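Local coordinates for bacterial transferase hexapeptide (Three repeats) family protein (Acinetobacter baumannii, PDB 4M9C) that probably transfers an acetyl group to a UDP-linked amino sugar in the biosynthesis of UDP-N,N'-diacetylbacillosamine, at residues Y8-F13 with F35-L40; K64-A69 with D86-L91. One frame throughout, in Å; residues are numbered along the deposited sequence.

Interaction 1 (Y8-F13 with F35-L40)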
ATOM      1  N   TYR A   8      25.692  -0.370  -4.286  1.00 28.25           N
ATOM      2  CA  TYR A   8      26.179   0.638  -5.222  1.00 30.95           C
ATOM      3  C   TYR A   8      25.226   1.816  -5.238  1.00 29.55           C
ATOM      4  O   TYR A   8      24.101   1.707  -5.716  1.00 29.99           O
ATOM      5  CB  TYR A   8      26.333   0.051  -6.624  1.00 30.89           C
ATOM      6  CG  TYR A   8      27.531   0.601  -7.396  1.00 36.08           C
ATOM      7  CD1 TYR A   8      27.855   1.951  -7.354  1.00 33.12           C
ATOM      8  CD2 TYR A   8      28.330  -0.241  -8.165  1.00 32.16           C
ATOM      9  CE1 TYR A   8      28.949   2.449  -8.053  1.00 36.04           C
ATOM     10  CE2 TYR A   8      29.414   0.240  -8.863  1.00 34.76           C
ATOM     11  CZ  TYR A   8      29.721   1.584  -8.809  1.00 39.01           C
ATOM     12  OH  TYR A   8      30.811   2.051  -9.515  1.00 42.90           O
ATOM     13  N   GLY A   9      25.681   2.937  -4.693  1.00 32.13           N
ATOM     14  CA  GLY A   9      24.833   4.098  -4.500  1.00 30.83           C
ATOM     15  C   GLY A   9      24.689   4.421  -3.022  1.00 34.32           C
ATOM     16  O   GLY A   9      23.973   3.729  -2.297  1.00 33.41           O
ATOM     17  N   ALA A  10      25.382   5.461  -2.568  1.00 31.15           N
ATOM     18  CA  ALA A  10      25.273   5.912  -1.190  1.00 29.53           C
ATOM     19  C   ALA A  10      24.074   6.840  -1.065  1.00 32.33           C
ATOM     20  O   ALA A  10      23.316   6.767  -0.098  1.00 36.10           O
ATOM     21  CB  ALA A  10      26.536   6.616  -0.761  1.00 33.72           C
ATOM     22  N   SER A  11      23.884   7.691  -2.063  1.00 30.17           N
ATOM     23  CA  SER A  11      22.760   8.628  -2.066  1.00 32.55           C
ATOM     24  C   SER A  11      21.501   7.941  -2.573  1.00 31.69           C
ATOM     25  O   SER A  11      21.515   6.739  -2.855  1.00 32.63           O
ATOM     26  CB  SER A  11      23.062   9.835  -2.962  1.00 32.28           C
ATOM     27  OG  SER A  11      24.233  10.498  -2.531  1.00 52.23           O
ATOM     28  N   GLY A  12      20.428   8.718  -2.720  1.00 31.85           N
ATOM     29  CA  GLY A  12      19.160   8.192  -3.197  1.00 30.84           C
ATOM     30  C   GLY A  12      18.708   7.011  -2.350  1.00 26.55           C
ATOM     31  O   GLY A  12      18.621   7.110  -1.130  1.00 28.45           O
ATOM     32  N   PHE A  13      18.448   5.878  -2.991  1.00 25.40           N
ATOM     33  CA  PHE A  13      17.885   4.745  -2.275  1.00 26.12           C
ATOM     34  C   PHE A  13      18.906   3.870  -1.529  1.00 25.30           C
ATOM     35  O   PHE A  13      18.539   2.860  -0.937  1.00 25.04           O
ATOM     36  CB  PHE A  13      17.007   3.921  -3.222  1.00 23.55           C
ATOM     37  CG  PHE A  13      15.817   4.688  -3.742  1.00 30.11           C
ATOM     38  CD1 PHE A  13      14.881   5.219  -2.857  1.00 28.93           C
ATOM     39  CD2 PHE A  13      15.641   4.898  -5.103  1.00 32.41           C
ATOM     40  CE1 PHE A  13      13.782   5.940  -3.321  1.00 30.07           C
ATOM     41  CE2 PHE A  13      14.542   5.623  -5.579  1.00 30.53           C
ATOM     42  CZ  PHE A  13      13.614   6.140  -4.687  1.00 29.35           C
ATOM     43  N   PHE A  35      28.955   0.597   1.344  1.00 26.63           N
ATOM     44  CA  PHE A  35      28.462   1.419   0.250  1.00 29.49           C
ATOM     45  C   PHE A  35      29.571   1.627  -0.782  1.00 33.55           C
ATOM     46  O   PHE A  35      30.725   1.849  -0.423  1.00 36.51           O
ATOM     47  CB  PHE A  35      27.994   2.769   0.778  1.00 32.23           C
ATOM     48  CG  PHE A  35      26.757   2.694   1.635  1.00 29.35           C
ATOM     49  CD1 PHE A  35      25.511   2.528   1.052  1.00 28.94           C
ATOM     50  CD2 PHE A  35      26.843   2.816   3.016  1.00 25.10           C
ATOM     51  CE1 PHE A  35      24.375   2.469   1.830  1.00 28.08           C
ATOM     52  CE2 PHE A  35      25.710   2.751   3.805  1.00 28.73           C
ATOM     53  CZ  PHE A  35      24.474   2.578   3.212  1.00 29.34           C
ATOM     54  N   ILE A  36      29.221   1.547  -2.062  1.00 30.95           N
ATOM     55  CA  ILE A  36      30.151   1.855  -3.143  1.00 31.49           C
ATOM     56  C   ILE A  36      29.757   3.189  -3.758  1.00 36.51           C
ATOM     57  O   ILE A  36      28.654   3.321  -4.302  1.00 31.72           O
ATOM     58  CB  ILE A  36      30.101   0.786  -4.249  1.00 33.59           C
ATOM     59  CG1 ILE A  36      30.551  -0.574  -3.712  1.00 32.92           C
ATOM     60  CG2 ILE A  36      30.949   1.209  -5.448  1.00 35.11           C
ATOM     61  CD1 ILE A  36      30.520  -1.675  -4.752  1.00 33.05           C
ATOM     62  N   ASP A  37      30.649   4.176  -3.672  1.00 32.86           N
ATOM     63  CA  ASP A  37      30.373   5.512  -4.205  1.00 37.22           C
ATOM     64  C   ASP A  37      31.667   6.321  -4.378  1.00 42.16           C
ATOM     65  O   ASP A  37      32.278   6.743  -3.400  1.00 42.14           O
ATOM     66  CB  ASP A  37      29.392   6.260  -3.297  1.00 40.30           C
ATOM     67  CG  ASP A  37      28.823   7.510  -3.952  1.00 47.50           C
ATOM     68  OD1 ASP A  37      27.650   7.473  -4.401  1.00 51.78           O
ATOM     69  OD2 ASP A  37      29.548   8.531  -4.015  1.00 51.03           O
ATOM     70  N   ASP A  38      32.082   6.520  -5.627  1.00 41.39           N
ATOM     71  CA  ASP A  38      33.336   7.218  -5.916  1.00 48.16           C
ATOM     72  C   ASP A  38      33.358   8.603  -5.280  1.00 46.84           C
ATOM     73  O   ASP A  38      34.309   8.965  -4.584  1.00 51.71           O
ATOM     74  CB  ASP A  38      33.560   7.325  -7.427  1.00 45.54           C
ATOM     75  CG  ASP A  38      33.979   6.006  -8.047  1.00 51.98           C
ATOM     76  OD1 ASP A  38      34.466   5.132  -7.294  1.00 46.64           O
ATOM     77  OD2 ASP A  38      33.828   5.841  -9.278  1.00 48.78           O
ATOM     78  N   GLY A  39      32.290   9.358  -5.508  1.00 52.65           N
ATOM     79  CA  GLY A  39      32.149  10.690  -4.948  1.00 56.42           C
ATOM     80  C   GLY A  39      32.366  10.754  -3.450  1.00 57.15           C
ATOM     81  O   GLY A  39      33.032  11.667  -2.955  1.00 52.88           O
ATOM     82  N   LEU A  40      31.816   9.783  -2.723  1.00 52.41           N
ATOM     83  CA  LEU A  40      31.891   9.801  -1.265  1.00 47.29           C
ATOM     84  C   LEU A  40      32.946   8.848  -0.728  1.00 49.59           C
ATOM     85  O   LEU A  40      32.992   8.574   0.469  1.00 49.60           O
ATOM     86  CB  LEU A  40      30.524   9.510  -0.640  1.00 50.73           C
ATOM     87  CG  LEU A  40      29.482  10.627  -0.765  1.00 52.74           C
ATOM     88  CD1 LEU A  40      29.348  11.114  -2.201  1.00 61.78           C
ATOM     89  CD2 LEU A  40      28.123  10.189  -0.231  1.00 51.37           C
TER
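Y8 meets I36 where two neighbouring parallel strands end, and the contact illustrates how the first strand of a nucleotide-binding type of domain gives way to its glycine-rich turn. The methyl I36 CG2 sits above the middle of the Y8 ring, 3.5 Å from its centroid and only 12° off the normal, a CH-pi contact. I36 turns this methyl anti to its backbone N, with CG1 taking the place beside that N (chi1 -63°), and thereby puts CG2 over the ring. L79 and L82 of helix 73-85 also touch Y8, as do V66 and I68 of strand 63-68.

At G9 the two backbones join: G9 N donates to I36 O at 3.0 Å. The backbone phi of 117° at G9 suits glycine and swings the chain out of the strand direction. G9 O comes near the F35 ring, at 3.9 Å from CD1, in an oblique approach.

A10 then points its methyl into the other segment. A10 CB packs 3.8 Å from D37 CB and also touches L40 CD2 at 3.9 Å. D37 OD1 lies 3.5 Å from A10 N, too far to count as a hydrogen bond here, whereas OD2 receives L40 N through its anti lone pair at 2.9 Å, an Asx motif within 37-40, whose L40 also reaches A10. S11 merely borders this group.

Strand end, glycine-rich turn and the acidic residue just after strand 33-36 together are the arrangement of a Rossmann-like fold, consistent with the PglD N-terminal domain of this family.

Interaction 2 (K64-A69 with D86-L91)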
ATOM      1  N   LYS A  64      32.933 -11.420  -4.188  1.00 36.50           N
ATOM      2  CA  LYS A  64      32.341 -10.098  -4.064  1.00 37.02           C
ATOM      3  C   LYS A  64      30.966 -10.091  -4.743  1.00 34.70           C
ATOM      4  O   LYS A  64      30.796 -10.647  -5.829  1.00 35.51           O
ATOM      5  CB  LYS A  64      33.257  -9.025  -4.668  1.00 37.53           C
ATOM      6  CG  LYS A  64      34.680  -8.988  -4.080  1.00 37.78           C
ATOM      7  CD  LYS A  64      35.415  -7.733  -4.490  1.00 43.32           C
ATOM      8  CE  LYS A  64      36.877  -7.747  -4.031  1.00 44.17           C
ATOM      9  NZ  LYS A  64      37.661  -8.754  -4.797  1.00 47.05           N
ATOM     10  N   ALA A  65      29.989  -9.474  -4.086  1.00 32.04           N
ATOM     11  CA  ALA A  65      28.631  -9.383  -4.617  1.00 33.73           C
ATOM     12  C   ALA A  65      28.074  -7.980  -4.386  1.00 28.34           C
ATOM     13  O   ALA A  65      28.409  -7.311  -3.401  1.00 26.79           O
ATOM     14  CB  ALA A  65      27.736 -10.434  -3.964  1.00 31.39           C
ATOM     15  N   VAL A  66      27.224  -7.529  -5.296  1.00 29.73           N
ATOM     16  CA  VAL A  66      26.720  -6.169  -5.218  1.00 29.37           C
ATOM     17  C   VAL A  66      25.221  -6.099  -5.513  1.00 25.60           C
ATOM     18  O   VAL A  66      24.715  -6.804  -6.382  1.00 25.26           O
ATOM     19  CB  VAL A  66      27.489  -5.255  -6.194  1.00 30.16           C
ATOM     20  CG1 VAL A  66      26.718  -3.956  -6.465  1.00 29.32           C
ATOM     21  CG2 VAL A  66      28.894  -4.964  -5.660  1.00 30.41           C
ATOM     22  N   THR A  67      24.521  -5.256  -4.765  1.00 26.43           N
ATOM     23  CA  THR A  67      23.189  -4.821  -5.162  1.00 26.28           C
ATOM     24  C   THR A  67      23.290  -3.345  -5.533  1.00 26.95           C
ATOM     25  O   THR A  67      23.865  -2.538  -4.796  1.00 27.10           O
ATOM     26  CB  THR A  67      22.124  -5.045  -4.045  1.00 23.09           C
ATOM     27  OG1 THR A  67      20.884  -4.442  -4.437  1.00 27.42           O
ATOM     28  CG2 THR A  67      22.577  -4.408  -2.741  1.00 22.56           C
ATOM     29  N   ILE A  68      22.756  -2.996  -6.697  1.00 28.12           N
ATOM     30  CA  ILE A  68      22.817  -1.625  -7.177  1.00 24.26           C
ATOM     31  C   ILE A  68      21.557  -0.899  -6.711  1.00 28.21           C
ATOM     32  O   ILE A  68      20.463  -1.186  -7.182  1.00 26.72           O
ATOM     33  CB  ILE A  68      22.896  -1.603  -8.711  1.00 29.37           C
ATOM     34  CG1 ILE A  68      24.190  -2.294  -9.182  1.00 30.76           C
ATOM     35  CG2 ILE A  68      22.783  -0.161  -9.242  1.00 30.67           C
ATOM     36  CD1 ILE A  68      24.192  -2.675 -10.668  1.00 30.03           C
ATOM     37  N   ALA A  69      21.718   0.033  -5.778  1.00 27.08           N
ATOM     38  CA  ALA A  69      20.590   0.770  -5.223  1.00 26.08           C
ATOM     39  C   ALA A  69      20.069   1.841  -6.188  1.00 30.19           C
ATOM     40  O   ALA A  69      18.942   2.321  -6.058  1.00 31.13           O
ATOM     41  CB  ALA A  69      21.004   1.414  -3.903  1.00 26.40           C
ATOM     42  N   ASP A  86      34.666  -7.166 -13.979  1.00 45.76           N
ATOM     43  CA  ASP A  86      35.420  -7.641 -12.822  1.00 43.40           C
ATOM     44  C   ASP A  86      34.828  -8.921 -12.245  1.00 46.81           C
ATOM     45  O   ASP A  86      35.268  -9.404 -11.197  1.00 50.37           O
ATOM     46  CB  ASP A  86      35.499  -6.560 -11.740  1.00 46.01           C
ATOM     47  CG  ASP A  86      36.369  -5.379 -12.149  1.00 52.53           C
ATOM     48  OD1 ASP A  86      37.612  -5.526 -12.128  1.00 55.00           O
ATOM     49  OD2 ASP A  86      35.816  -4.303 -12.474  1.00 50.10           O
ATOM     50  N   GLY A  87      33.832  -9.468 -12.932  1.00 45.67           N
ATOM     51  CA  GLY A  87      33.195 -10.703 -12.505  1.00 49.52           C
ATOM     52  C   GLY A  87      32.517 -10.636 -11.146  1.00 48.68           C
ATOM     53  O   GLY A  87      32.486 -11.622 -10.417  1.00 43.32           O
ATOM     54  N   VAL A  88      31.972  -9.474 -10.800  1.00 46.29           N
ATOM     55  CA  VAL A  88      31.245  -9.323  -9.543  1.00 45.72           C
ATOM     56  C   VAL A  88      29.842  -9.925  -9.669  1.00 41.31           C
ATOM     57  O   VAL A  88      29.179  -9.796 -10.701  1.00 42.17           O
ATOM     58  CB  VAL A  88      31.145  -7.842  -9.109  1.00 41.11           C
ATOM     59  CG1 VAL A  88      30.381  -7.712  -7.794  1.00 35.28           C
ATOM     60  CG2 VAL A  88      32.529  -7.235  -8.987  1.00 39.61           C
ATOM     61  N   GLN A  89      29.400 -10.581  -8.608  1.00 37.48           N
ATOM     62  CA  GLN A  89      28.125 -11.282  -8.592  1.00 37.90           C
ATOM     63  C   GLN A  89      26.974 -10.317  -8.292  1.00 32.37           C
ATOM     64  O   GLN A  89      27.125  -9.389  -7.498  1.00 37.35           O
ATOM     65  CB  GLN A  89      28.196 -12.394  -7.546  1.00 35.95           C
ATOM     66  CG  GLN A  89      26.873 -13.069  -7.207  1.00 43.92           C
ATOM     67  CD  GLN A  89      27.040 -14.128  -6.116  1.00 51.31           C
ATOM     68  OE1 GLN A  89      26.061 -14.578  -5.511  1.00 55.33           O
ATOM     69  NE2 GLN A  89      28.288 -14.527  -5.864  1.00 45.94           N
ATOM     70  N   HIS A  90      25.837 -10.523  -8.943  1.00 31.51           N
ATOM     71  CA  HIS A  90      24.680  -9.665  -8.731  1.00 31.79           C
ATOM     72  C   HIS A  90      23.734 -10.290  -7.721  1.00 31.91           C
ATOM     73  O   HIS A  90      23.348 -11.443  -7.862  1.00 35.47           O
ATOM     74  CB  HIS A  90      23.927  -9.466 -10.037  1.00 33.31           C
ATOM     75  CG  HIS A  90      24.750  -8.847 -11.120  1.00 35.93           C
ATOM     76  ND1 HIS A  90      25.205  -7.547 -11.057  1.00 33.94           N
ATOM     77  CD2 HIS A  90      25.190  -9.346 -12.300  1.00 37.89           C
ATOM     78  CE1 HIS A  90      25.894  -7.274 -12.151  1.00 36.41           C
ATOM     79  NE2 HIS A  90      25.899  -8.349 -12.921  1.00 35.62           N
ATOM     80  N   LEU A  91      23.341  -9.513  -6.721  1.00 29.82           N
ATOM     81  CA  LEU A  91      22.427  -9.982  -5.689  1.00 32.61           C
ATOM     82  C   LEU A  91      20.974  -9.657  -6.019  1.00 31.73           C
ATOM     83  O   LEU A  91      20.675  -8.629  -6.638  1.00 29.37           O
ATOM     84  CB  LEU A  91      22.782  -9.329  -4.357  1.00 27.92           C
ATOM     85  CG  LEU A  91      24.166  -9.666  -3.830  1.00 32.03           C
ATOM     86  CD1 LEU A  91      24.488  -8.792  -2.644  1.00 30.68           C
ATOM     87  CD2 LEU A  91      24.200 -11.137  -3.443  1.00 34.69           C
TER
HETATM   88  O   HOH W   1      24.089  -6.083  -8.929  1.00 35.44           O
HETATM   89  O   HOH W   2      19.682  -6.107  -6.156  1.00 27.93           O
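H90 meets V66 through its backbone, while its imidazole is linked to V66 O by water 1 at the ring edge. Water 1 lies in the ring plane, 2.8 Å from H90 ND1, and donates its own bond to V66 O. Over the centre of one ring face comes V88 O from the same chain segment, 4.2 Å above the plane. The far nitrogen, NE2, is hydrogen-bonded to E84 of helix 73-85, and F127 meets H90 edge-to-face; the ring is therefore held from both of its nitrogens, and E84 might favour a positive charge on it.

The two strands pair in parallel register, A65 with Q89 and V66 with H90. Q89 N donates to K64 O at 3.1 Å, V66 N donates to Q89 O at 2.9 Å, and L91 N returns to V66 O. V66 O thus accepts twice, from L91 N and from water 1.

On the face carrying A65 and Q89, the A65 methyl meets L91 CD2 at 3.6 Å, with L91 CG close behind. On the face carrying V66 and H90, V88 CG1 reaches V66 CG2 at 3.8 Å; V88 puts this methyl anti to its backbone N (chi1 -180°), and the two side chains cross at a slant. Farther along, water 2 accepts from T67 OG1 and donates to L91 O, extending the link past the last direct bond.

Leading into this pairing, G87 ends helix 73-85 as the C-prime residue of a Schellman motif, and the whole is a beta-alpha-beta crossover: strand 63-68, the helix, then strand 89-90 at the edge of the Rossmann-type sheet.

Overall arrangement
From the N terminus, strand 3-8 runs into the turn 8-13 and helix 14-24, and interaction 1 closes this first loop when the end of strand 33-36 comes alongside the end of strand 3-8. The chain then passes through strands 44-45 and 48-51 and helix 53-58 before strand 63-68 lines up on the other flank of strand 3-8; interaction 2 closes a second loop around helix 73-85. The loops follow in series, neither nested nor crossing. They meet in one sheet: Y8 N to T67 O and Y8 O to A69 N are probable hydrogen bonds, and I36 packs on V66. Beyond 89-90 the chain enters the left-handed beta-helix.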